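Local coordinates for prolyl oligopeptidase (Galerina marginata, PDB 5N4B), which cleaves amanitin toxin precursors after proline, removing the leader, and then macrocyclises the released intermediate, at residues 26-31 with 632-637; 196-201 with 215-220; 234-239 with 249-254; 380-385 with 461-466. The protein carries 1 engineered substitution. One frame throughout, in Å; residues are numbered along the deposited sequence.

Contact 1 of 4, residues 26-31 with 632-637; sequences SASKGE and EFDYIY
Ser26 OG lies only 2.4 Å from Asp634 OD1. This is very short for a hydrogen bond, and the exact length is doubtful. The two residues belong to a small hairpin and to helix 630-636, some 600 positions apart in the sequence. Asp634 presents its carboxylate to the hairpin turn. OD1 faces the Ser26 hydroxyl in the short approach. OD2 is more firmly engaged. It accepts the backbone N-H of Ser28 at 2.9 Å from Ser28 N to Asp634 OD2, using the syn lone pair, with an angle of 148° at the hydrogen. The Ser28 hydroxyl also comes near OD2, but any bond there is weak. Ser26 OG sits anti to its own backbone N (chi1 162°). There it can also accept the N-H of Lys29, 2.9 Å from Lys29 N to Ser26 OG, which makes an ST motif. The turn itself is closed by paired backbone bonds between Ser26 and Gly30. Beside the polar group, Ser26 CB packs obliquely on Phe633, 3.9 Å from Phe633 CD1. Tyr24, in the same strand as Ser26, also meets the Phe633 ring, so strand 21-26 is held to the helix by ring packing too. If the short approach is a true bond, both carboxylate oxygens are engaged. The Ser28 N-H alone would still probably stabilise the negative charge.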
# COMPACT_ATOMS: atom_id res chain seq x y z
N SER A 26 -24.31 13.41 20.81
CA SER A 26 -23.49 14.56 20.46
C SER A 26 -23.19 15.39 21.69
O SER A 26 -24.08 15.67 22.50
CB SER A 26 -24.27 15.43 19.48
OG SER A 26 -23.78 16.73 19.38
N ALA A 27 -21.95 15.82 21.85
CA ALA A 27 -21.66 16.66 23.00
C ALA A 27 -22.41 17.97 22.91
O ALA A 27 -22.95 18.45 23.93
CB ALA A 27 -20.16 16.87 23.14
N SER A 28 -22.49 18.57 21.72
CA SER A 28 -23.14 19.87 21.59
C SER A 28 -24.65 19.79 21.46
O SER A 28 -25.34 20.71 21.90
CB SER A 28 -22.59 20.65 20.40
OG SER A 28 -22.80 19.94 19.20
N LYS A 29 -25.21 18.71 20.90
CA LYS A 29 -26.64 18.65 20.59
C LYS A 29 -27.40 17.59 21.37
O LYS A 29 -28.63 17.49 21.22
CB LYS A 29 -26.85 18.39 19.09
CG LYS A 29 -26.25 19.42 18.13
CD LYS A 29 -26.73 20.84 18.38
CE LYS A 29 -26.85 21.63 17.08
NZ LYS A 29 -27.91 22.68 17.18
N GLY A 30 -26.73 16.77 22.17
CA GLY A 30 -27.43 15.68 22.84
C GLY A 30 -27.79 14.57 21.85
O GLY A 30 -27.00 14.22 20.97
N GLU A 31 -28.96 13.97 22.02
CA GLU A 31 -29.39 12.88 21.15
C GLU A 31 -29.58 13.33 19.70
O GLU A 31 -30.29 14.29 19.41
CB GLU A 31 -30.69 12.29 21.69
CG GLU A 31 -30.46 11.16 22.68
CD GLU A 31 -31.65 10.22 22.81
OE1 GLU A 31 -31.60 9.32 23.67
OE2 GLU A 31 -32.63 10.37 22.04
N GLU A 632 -16.37 13.40 19.77
CA GLU A 632 -15.75 13.01 18.52
C GLU A 632 -16.80 12.88 17.42
O GLU A 632 -16.58 13.34 16.29
CB GLU A 632 -14.93 11.74 18.75
CG GLU A 632 -13.82 11.96 19.82
CD GLU A 632 -12.92 10.80 20.10
OE1 GLU A 632 -12.98 9.78 19.40
OE2 GLU A 632 -12.10 10.94 21.06
N PHE A 633 -17.98 12.32 17.77
CA PHE A 633 -19.14 12.41 16.90
C PHE A 633 -19.29 13.82 16.33
O PHE A 633 -19.59 14.02 15.15
CB PHE A 633 -20.42 11.97 17.64
CG PHE A 633 -21.65 12.10 16.82
CD1 PHE A 633 -22.37 13.29 16.80
CD2 PHE A 633 -22.10 11.07 16.02
CE1 PHE A 633 -23.49 13.43 16.04
CE2 PHE A 633 -23.26 11.23 15.23
CZ PHE A 633 -23.91 12.39 15.24
N ASP A 634 -19.08 14.83 17.16
CA ASP A 634 -19.35 16.19 16.72
C ASP A 634 -18.44 16.68 15.60
O ASP A 634 -18.83 17.58 14.84
CB ASP A 634 -19.31 17.16 17.89
CG ASP A 634 -20.55 17.09 18.73
OD1 ASP A 634 -21.57 16.44 18.39
OD2 ASP A 634 -20.49 17.73 19.79
N TYR A 635 -17.21 16.17 15.47
CA TYR A 635 -16.40 16.51 14.31
C TYR A 635 -16.47 15.48 13.19
O TYR A 635 -16.19 15.82 12.04
CB TYR A 635 -14.95 16.83 14.70
CG TYR A 635 -14.14 15.75 15.37
CD1 TYR A 635 -13.67 14.64 14.68
CD2 TYR A 635 -13.74 15.87 16.69
CE1 TYR A 635 -12.89 13.68 15.31
CE2 TYR A 635 -12.93 14.94 17.31
CZ TYR A 635 -12.49 13.83 16.60
OH TYR A 635 -11.67 12.87 17.21
N ILE A 636 -16.89 14.25 13.50
CA ILE A 636 -17.05 13.21 12.48
C ILE A 636 -18.30 13.41 11.64
O ILE A 636 -18.28 13.32 10.40
CB ILE A 636 -17.07 11.81 13.14
CG1 ILE A 636 -15.75 11.51 13.78
CG2 ILE A 636 -17.41 10.74 12.12
CD1 ILE A 636 -15.80 10.30 14.78
N TYR A 637 -19.43 13.61 12.30
CA TYR A 637 -20.71 13.69 11.60
C TYR A 637 -20.73 14.71 10.49
O TYR A 637 -21.24 14.39 9.40
CB TYR A 637 -21.80 13.94 12.65
CG TYR A 637 -23.22 13.90 12.17
CD1 TYR A 637 -23.68 12.92 11.31
CD2 TYR A 637 -24.14 14.83 12.65
CE1 TYR A 637 -25.02 12.86 10.92
CE2 TYR A 637 -25.50 14.76 12.26
CZ TYR A 637 -25.89 13.78 11.39
OH TYR A 637 -27.21 13.69 10.99

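Contact 2 of 4, residues 196-201 with 215-220; sequences DEVKWF and FLYQRY
Val198 CG1 sits over one face of the Tyr217 ring, 3.5 Å from the centroid and offset toward the hydroxyl end, in a CH-pi contact. Its chi1 of 178° sets CG1 anti to the backbone N and over the ring. Val198 CG2 faces Phe215 more loosely. Further along, the edge of the Phe201 ring meets a carbonyl, with CD1 3.2 Å from Gln218 O. The same CD1 packs against Tyr217 CB at 4.0 Å. One backbone hydrogen bond ties the two chains, 3.0 Å from Tyr220 N to Trp200 O. Trp200 CD1 lies over one face of the Arg219 guanidinium, the planes 21° apart, and Arg219 NH2 is 3.4 Å from Trp200 CD1. Tyr220 O helps fix the guanidinium. It accepts from both Arg219 NE and Arg219 NH2, at 3.0 and 2.9 Å, in the guanidinium plane. In the next shell, Tyr217 OH is hydrogen-bonded to Asp249 and Gln246. Trp200 also meets Tyr169 edge-to-face. Trp200 and Phe201 both stand opposite Ser170, a G1 beta bulge where the strand turns a corner. Phe201, the second residue of the bulge, has its side chain about 7 Å from that of the catalytic His699. The outermost strand of one blade here packs on the second strand of the next, an arrangement typical of the seven-bladed beta-propeller of prolyl oligopeptidases.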
# COMPACT_ATOMS: atom_id res chain seq x y z
N ASP A 196 4.24 -29.37 5.68
CA ASP A 196 3.92 -28.24 6.56
C ASP A 196 2.81 -27.40 5.94
O ASP A 196 2.89 -27.03 4.78
CB ASP A 196 5.14 -27.34 6.69
CG ASP A 196 6.36 -28.03 7.30
OD1 ASP A 196 6.61 -29.21 7.00
OD2 ASP A 196 7.11 -27.35 8.06
N GLU A 197 1.80 -27.06 6.73
CA GLU A 197 0.72 -26.19 6.28
C GLU A 197 0.34 -25.28 7.43
O GLU A 197 -0.29 -25.71 8.40
CB GLU A 197 -0.47 -27.02 5.79
CG GLU A 197 -1.60 -26.16 5.29
CD GLU A 197 -2.68 -26.96 4.58
OE1 GLU A 197 -3.26 -27.85 5.24
OE2 GLU A 197 -2.88 -26.75 3.35
N VAL A 198 0.73 -24.03 7.35
CA VAL A 198 0.58 -23.09 8.46
C VAL A 198 -0.59 -22.15 8.14
O VAL A 198 -0.43 -21.17 7.39
CB VAL A 198 1.91 -22.35 8.69
CG1 VAL A 198 1.78 -21.34 9.78
CG2 VAL A 198 3.00 -23.35 9.01
N LYS A 199 -1.76 -22.45 8.65
CA LYS A 199 -3.00 -21.76 8.33
C LYS A 199 -3.21 -20.55 9.23
O LYS A 199 -2.56 -20.37 10.28
CB LYS A 199 -4.18 -22.73 8.48
CG LYS A 199 -4.14 -23.83 7.41
CD LYS A 199 -5.30 -24.82 7.55
CE LYS A 199 -6.66 -24.14 7.32
NZ LYS A 199 -6.95 -23.65 5.95
N TRP A 200 -4.14 -19.70 8.79
CA TRP A 200 -4.69 -18.61 9.58
C TRP A 200 -3.75 -17.43 9.71
O TRP A 200 -3.86 -16.61 10.61
CB TRP A 200 -5.20 -19.09 10.97
CG TRP A 200 -6.11 -20.27 10.82
CD1 TRP A 200 -5.84 -21.57 11.16
CD2 TRP A 200 -7.41 -20.27 10.26
NE1 TRP A 200 -6.89 -22.36 10.83
CE2 TRP A 200 -7.87 -21.60 10.27
CE3 TRP A 200 -8.24 -19.27 9.75
CZ2 TRP A 200 -9.15 -21.96 9.82
CZ3 TRP A 200 -9.48 -19.63 9.27
CH2 TRP A 200 -9.93 -20.97 9.32
N PHE A 201 -2.82 -17.30 8.76
CA PHE A 201 -1.80 -16.27 8.77
C PHE A 201 -2.35 -14.97 8.20
O PHE A 201 -2.98 -14.94 7.12
CB PHE A 201 -0.63 -16.76 7.90
CG PHE A 201 0.42 -15.71 7.55
CD1 PHE A 201 1.07 -15.02 8.52
CD2 PHE A 201 0.76 -15.46 6.23
CE1 PHE A 201 2.03 -14.05 8.19
CE2 PHE A 201 1.72 -14.53 5.90
CZ PHE A 201 2.37 -13.84 6.87
N PHE A 215 10.23 -20.24 11.65
CA PHE A 215 9.89 -18.85 11.47
C PHE A 215 8.72 -18.43 12.32
O PHE A 215 7.85 -19.22 12.68
CB PHE A 215 9.59 -18.53 9.99
CG PHE A 215 8.57 -19.41 9.35
CD1 PHE A 215 7.22 -19.15 9.52
CD2 PHE A 215 8.94 -20.49 8.58
CE1 PHE A 215 6.25 -19.98 8.94
CE2 PHE A 215 7.97 -21.31 8.01
CZ PHE A 215 6.64 -21.05 8.22
N LEU A 216 8.73 -17.16 12.64
CA LEU A 216 7.63 -16.53 13.35
C LEU A 216 6.65 -15.96 12.35
O LEU A 216 7.03 -15.45 11.29
CB LEU A 216 8.11 -15.40 14.28
CG LEU A 216 8.98 -15.93 15.43
CD1 LEU A 216 10.43 -15.71 15.15
CD2 LEU A 216 8.59 -15.38 16.70
N TYR A 217 5.37 -15.99 12.72
CA TYR A 217 4.25 -15.54 11.91
C TYR A 217 3.07 -15.26 12.84
O TYR A 217 2.90 -15.91 13.87
CB TYR A 217 3.89 -16.60 10.87
CG TYR A 217 3.25 -17.82 11.46
CD1 TYR A 217 4.00 -18.81 12.11
CD2 TYR A 217 1.89 -17.94 11.47
CE1 TYR A 217 3.39 -19.88 12.70
CE2 TYR A 217 1.27 -19.01 12.08
CZ TYR A 217 2.02 -19.97 12.72
OH TYR A 217 1.38 -21.04 13.35
N GLN A 218 2.24 -14.29 12.44
CA GLN A 218 1.03 -13.97 13.18
C GLN A 218 -0.14 -14.78 12.63
O GLN A 218 -0.37 -14.84 11.42
CB GLN A 218 0.71 -12.49 13.10
CG GLN A 218 -0.59 -12.16 13.86
CD GLN A 218 -0.73 -10.68 14.00
OE1 GLN A 218 -0.56 -10.15 15.09
NE2 GLN A 218 -0.97 -9.98 12.90
N ARG A 219 -0.89 -15.38 13.52
CA ARG A 219 -2.10 -16.05 13.09
C ARG A 219 -3.27 -15.75 14.01
O ARG A 219 -3.15 -15.16 15.08
CB ARG A 219 -1.93 -17.54 12.97
CG ARG A 219 -1.53 -18.10 14.30
CD ARG A 219 -1.93 -19.52 14.43
NE ARG A 219 -3.38 -19.74 14.40
CZ ARG A 219 -3.92 -20.93 14.54
NH1 ARG A 219 -3.13 -21.99 14.71
NH2 ARG A 219 -5.23 -21.04 14.50
N TYR A 220 -4.41 -16.13 13.53
CA TYR A 220 -5.68 -15.90 14.19
C TYR A 220 -6.35 -17.20 14.58
O TYR A 220 -5.94 -18.27 14.10
CB TYR A 220 -6.57 -15.08 13.27
CG TYR A 220 -6.11 -13.65 13.24
CD1 TYR A 220 -6.60 -12.73 14.16
CD2 TYR A 220 -5.12 -13.23 12.36
CE1 TYR A 220 -6.18 -11.41 14.17
CE2 TYR A 220 -4.70 -11.91 12.38
CZ TYR A 220 -5.23 -11.03 13.28
OH TYR A 220 -4.76 -9.70 13.27

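Contact 3 of 4, residues 234-239 with 249-254; sequences NAMMCY and DIIVYQ
Tyr239 lies alongside Ile250, both side chains pointing the same way from one face of the sheet. The ring meets the isoleucine obliquely, with Tyr239 CD2 4.1 Å from Ile250 CD1. Tyr239 CB also touches Val252 CG2 at 3.9 Å. The two backbones are joined here by a hydrogen-bonded antiparallel pair, Tyr239 N to Ile250 O at 2.8 Å and Ile250 N to Tyr239 O at 3.0 Å. Met237 is the second heavily buried residue. Its carbonyl oxygen accepts two N-H groups, from Val252 N at 2.8 Å and from Tyr253 N at 3.1 Å. Val252 and Tyr253 therefore both face Met237, a classic beta bulge. The bulge lies in the outermost strand of this propeller blade, where strands 236-241 and 250-254 form a hairpin. It shifts the register by one residue, so that Cys238 pairs with Ile251. The Met237 side chain bends at chi2 and chi3 and runs on toward Tyr263 of the next blade. On the other face, Met236, Cys238 and Ile251 pack together. Met236 SD is 3.9 Å from Ile251 CD1, and Cys238 SG lies near Ile251 CG1.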
# COMPACT_ATOMS: atom_id res chain seq x y z
N ASN A 234 -7.90 -11.56 18.60
CA ASN A 234 -7.12 -12.53 19.36
C ASN A 234 -5.96 -13.10 18.55
O ASN A 234 -5.64 -14.29 18.61
CB ASN A 234 -8.02 -13.65 19.93
CG ASN A 234 -9.02 -13.12 20.93
OD1 ASN A 234 -8.69 -12.83 22.11
ND2 ASN A 234 -10.20 -12.94 20.47
N ALA A 235 -5.24 -12.18 17.90
CA ALA A 235 -4.01 -12.55 17.20
C ALA A 235 -3.00 -13.18 18.13
O ALA A 235 -2.90 -12.85 19.33
CB ALA A 235 -3.37 -11.32 16.56
N MET A 236 -2.21 -14.06 17.56
CA MET A 236 -1.15 -14.77 18.25
C MET A 236 0.11 -14.66 17.41
O MET A 236 0.09 -14.98 16.21
CB MET A 236 -1.47 -16.27 18.40
CG MET A 236 -2.70 -16.56 19.22
SD MET A 236 -3.38 -18.20 18.92
CE MET A 236 -4.40 -17.81 17.50
N MET A 237 1.22 -14.28 18.02
CA MET A 237 2.51 -14.44 17.37
C MET A 237 3.02 -15.84 17.68
O MET A 237 3.14 -16.23 18.85
CB MET A 237 3.50 -13.37 17.84
CG MET A 237 4.86 -13.46 17.20
SD MET A 237 4.91 -13.34 15.42
CE MET A 237 4.26 -11.69 15.21
N CYS A 238 3.31 -16.60 16.65
CA CYS A 238 3.62 -18.00 16.75
C CYS A 238 4.93 -18.31 16.07
O CYS A 238 5.45 -17.50 15.27
CB CYS A 238 2.53 -18.85 16.10
SG CYS A 238 0.94 -18.77 16.96
N TYR A 239 5.46 -19.49 16.39
CA TYR A 239 6.67 -20.01 15.79
C TYR A 239 6.41 -21.39 15.21
O TYR A 239 5.87 -22.26 15.90
CB TYR A 239 7.80 -20.07 16.83
CG TYR A 239 9.05 -20.70 16.36
CD1 TYR A 239 9.98 -20.03 15.56
CD2 TYR A 239 9.30 -22.01 16.73
CE1 TYR A 239 11.16 -20.73 15.16
CE2 TYR A 239 10.40 -22.67 16.32
CZ TYR A 239 11.31 -22.05 15.58
OH TYR A 239 12.40 -22.85 15.24
N ASP A 249 3.24 -25.90 16.60
CA ASP A 249 3.71 -24.52 16.66
C ASP A 249 3.58 -23.94 18.07
O ASP A 249 2.63 -24.23 18.80
CB ASP A 249 2.91 -23.66 15.67
CG ASP A 249 3.29 -23.91 14.22
OD1 ASP A 249 3.95 -24.91 13.89
OD2 ASP A 249 2.87 -23.09 13.37
N ILE A 250 4.54 -23.10 18.42
CA ILE A 250 4.64 -22.46 19.73
C ILE A 250 3.95 -21.10 19.67
O ILE A 250 4.16 -20.35 18.71
CB ILE A 250 6.12 -22.30 20.10
CG1 ILE A 250 6.75 -23.68 20.30
CG2 ILE A 250 6.29 -21.43 21.34
CD1 ILE A 250 8.27 -23.65 20.37
N ILE A 251 3.15 -20.76 20.67
CA ILE A 251 2.61 -19.42 20.82
C ILE A 251 3.66 -18.60 21.57
O ILE A 251 3.88 -18.81 22.77
CB ILE A 251 1.26 -19.38 21.56
CG1 ILE A 251 0.19 -20.08 20.72
CG2 ILE A 251 0.83 -17.93 21.77
CD1 ILE A 251 -1.19 -20.17 21.43
N VAL A 252 4.32 -17.69 20.86
CA VAL A 252 5.35 -16.80 21.39
C VAL A 252 4.73 -15.66 22.19
O VAL A 252 5.25 -15.24 23.23
CB VAL A 252 6.17 -16.29 20.18
CG1 VAL A 252 7.05 -15.19 20.53
CG2 VAL A 252 6.96 -17.44 19.58
N TYR A 253 3.60 -15.13 21.73
CA TYR A 253 2.90 -14.10 22.47
C TYR A 253 1.44 -14.02 22.05
O TYR A 253 1.12 -14.13 20.87
CB TYR A 253 3.52 -12.69 22.33
CG TYR A 253 2.96 -11.77 23.40
CD1 TYR A 253 3.30 -11.97 24.73
CD2 TYR A 253 2.12 -10.74 23.10
CE1 TYR A 253 2.75 -11.19 25.74
CE2 TYR A 253 1.57 -9.90 24.08
CZ TYR A 253 1.90 -10.14 25.40
OH TYR A 253 1.38 -9.39 26.43
N GLN A 254 0.56 -13.76 23.02
CA GLN A 254 -0.80 -13.29 22.76
C GLN A 254 -1.27 -12.54 23.99
O GLN A 254 -0.65 -12.63 25.06
CB GLN A 254 -1.74 -14.45 22.42
CG GLN A 254 -2.10 -15.35 23.55
CD GLN A 254 -3.13 -16.38 23.09
OE1 GLN A 254 -4.21 -16.03 22.59
NE2 GLN A 254 -2.80 -17.61 23.24

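Contact 4 of 4, residues 380-385 with 461-466; sequences NVKDEI and STQVWY
This contact bridges the two domains, between a hairpin turn of the beta-propeller and the edge of the alpha/beta-hydrolase sheet. Asn380 and Val381 form the turn between strands 372-379 and 382-388. Both have positive phi, as in a type I' turn. On the other side is strand 459-467, outermost in the eight-stranded sheet, and Gln463 reaches from it to the turn. Its side chain is extended, with CG anti to the backbone N (chi1 -175°), and this carries the amide to the turn. Gln463 NE2 donates to Asn380 O at 2.9 Å, nearly straight at 166°. The acceptor lies near the plane of the Gln463 amide, but the nitrogen sits above the plane of the Asn380 carbonyl. The other end of the amide turns to Lys382. Lys382 NZ is 3.4 Å from Gln463 OE1, a weak hydrogen bond, and Lys382 CE is equally near. The NE2 bond is the firm one; the weak lysine contact at OE1 would add a little to fixing the amide's rotation. Gln463 also rests on Pro475 and Phe477 of the neighbouring strand, which back it from within the hydrolase domain. Val381 touches Gln463 only lightly across the contact and packs on Ser527 and Glu533, also in the hydrolase domain. The last part is played by Trp465, two residues on from Gln463. Its indole meets the Asn380 amide with the planes 89° apart, and Asn380 ND2 approaches the ring edge, in its plane, 3.6 Å from Trp465 CZ2.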
# COMPACT_ATOMS: atom_id res chain seq x y z
N ASN A 380 11.28 17.16 1.05
CA ASN A 380 10.34 17.70 0.07
C ASN A 380 9.74 16.58 -0.79
O ASN A 380 9.47 16.73 -1.97
CB ASN A 380 10.95 18.80 -0.81
CG ASN A 380 11.37 20.01 -0.04
OD1 ASN A 380 12.51 20.49 -0.19
ND2 ASN A 380 10.51 20.46 0.77
N VAL A 381 9.46 15.44 -0.15
CA VAL A 381 8.78 14.29 -0.74
C VAL A 381 9.61 13.62 -1.82
O VAL A 381 9.07 12.86 -2.65
CB VAL A 381 7.37 14.66 -1.23
CG1 VAL A 381 6.47 13.40 -1.23
CG2 VAL A 381 6.72 15.74 -0.39
N LYS A 382 10.91 13.83 -1.80
CA LYS A 382 11.82 13.24 -2.76
C LYS A 382 12.96 12.57 -1.97
O LYS A 382 13.52 13.16 -1.04
CB LYS A 382 12.37 14.32 -3.68
CG LYS A 382 11.24 14.94 -4.59
CD LYS A 382 11.63 16.22 -5.30
CE LYS A 382 11.61 17.41 -4.37
NZ LYS A 382 12.11 18.56 -5.09
N ASP A 383 13.28 11.35 -2.33
CA ASP A 383 14.20 10.54 -1.56
C ASP A 383 15.65 10.81 -1.91
O ASP A 383 16.02 10.99 -3.09
CB ASP A 383 13.87 9.06 -1.75
CG ASP A 383 12.60 8.64 -1.03
OD1 ASP A 383 12.09 9.37 -0.12
OD2 ASP A 383 12.12 7.50 -1.27
N GLU A 384 16.49 10.78 -0.87
CA GLU A 384 17.93 10.99 -0.95
C GLU A 384 18.60 9.85 -0.21
O GLU A 384 18.16 9.45 0.88
CB GLU A 384 18.31 12.31 -0.32
CG GLU A 384 17.52 13.49 -0.86
CD GLU A 384 17.92 14.83 -0.23
OE1 GLU A 384 18.76 14.84 0.71
OE2 GLU A 384 17.42 15.87 -0.68
N ILE A 385 19.68 9.31 -0.76
CA ILE A 385 20.33 8.12 -0.22
C ILE A 385 21.71 8.48 0.27
O ILE A 385 22.49 9.08 -0.46
CB ILE A 385 20.39 7.00 -1.28
CG1 ILE A 385 18.99 6.74 -1.90
CG2 ILE A 385 20.94 5.73 -0.63
CD1 ILE A 385 18.88 7.24 -3.29
N SER A 461 8.34 16.07 -14.56
CA SER A 461 7.68 16.31 -13.29
C SER A 461 8.34 17.50 -12.62
O SER A 461 9.57 17.67 -12.66
CB SER A 461 7.67 15.12 -12.37
OG SER A 461 8.95 14.85 -11.89
N THR A 462 7.51 18.31 -12.00
CA THR A 462 7.97 19.46 -11.21
C THR A 462 7.17 19.47 -9.92
O THR A 462 6.16 18.77 -9.79
CB THR A 462 7.78 20.80 -11.88
OG1 THR A 462 6.37 21.00 -12.17
CG2 THR A 462 8.62 20.89 -13.17
N GLN A 463 7.62 20.23 -8.96
CA GLN A 463 6.93 20.41 -7.70
C GLN A 463 6.63 21.88 -7.52
O GLN A 463 7.53 22.73 -7.64
CB GLN A 463 7.79 19.87 -6.56
CG GLN A 463 7.11 19.90 -5.20
CD GLN A 463 8.02 19.26 -4.17
OE1 GLN A 463 9.14 19.73 -3.94
NE2 GLN A 463 7.56 18.20 -3.59
N VAL A 464 5.38 22.17 -7.27
CA VAL A 464 4.91 23.53 -7.01
C VAL A 464 4.31 23.60 -5.61
O VAL A 464 4.04 22.58 -4.98
CB VAL A 464 3.90 24.00 -8.07
CG1 VAL A 464 4.52 23.94 -9.43
CG2 VAL A 464 2.63 23.19 -8.04
N TRP A 465 4.17 24.80 -5.06
CA TRP A 465 3.61 24.99 -3.74
C TRP A 465 2.36 25.85 -3.84
O TRP A 465 2.33 26.83 -4.58
CB TRP A 465 4.62 25.63 -2.78
CG TRP A 465 5.81 24.78 -2.51
CD1 TRP A 465 6.88 24.58 -3.33
CD2 TRP A 465 6.05 24.04 -1.34
NE1 TRP A 465 7.75 23.71 -2.74
CE2 TRP A 465 7.28 23.39 -1.49
CE3 TRP A 465 5.35 23.87 -0.16
CZ2 TRP A 465 7.82 22.55 -0.48
CZ3 TRP A 465 5.86 23.09 0.83
CH2 TRP A 465 7.10 22.43 0.67
N TYR A 466 1.35 25.47 -3.09
CA TYR A 466 0.09 26.22 -3.01
C TYR A 466 -0.27 26.41 -1.54
O TYR A 466 0.32 25.82 -0.65
CB TYR A 466 -1.06 25.53 -3.78
CG TYR A 466 -1.52 24.23 -3.18
CD1 TYR A 466 -0.87 23.03 -3.43
CD2 TYR A 466 -2.64 24.18 -2.38
CE1 TYR A 466 -1.31 21.84 -2.88
CE2 TYR A 466 -3.08 23.01 -1.84
CZ TYR A 466 -2.42 21.84 -2.09
OH TYR A 466 -2.89 20.67 -1.53

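How the contacts relate
Contacts 2 and 3 form one patch of the propeller, with centres about 9 Å apart. They are linked by strands 214-219 and 236-241, neighbours in one blade sheet. Contact 2 joins that blade to the preceding one, and contact 3 completes its outer edge. Contact 4 lies on the opposite side of the chain's centre, about 40 Å from contact 2 between centres, and ties a propeller turn to the hydrolase sheet. Along the chain, contacts 2, 3 and 4 follow in series. All three are nested inside the loop closed by contact 1, centred 39 to 42 Å away, which brings the N-terminal hairpin onto a hydrolase-domain helix. Contacts 1 and 4 thus close long loops.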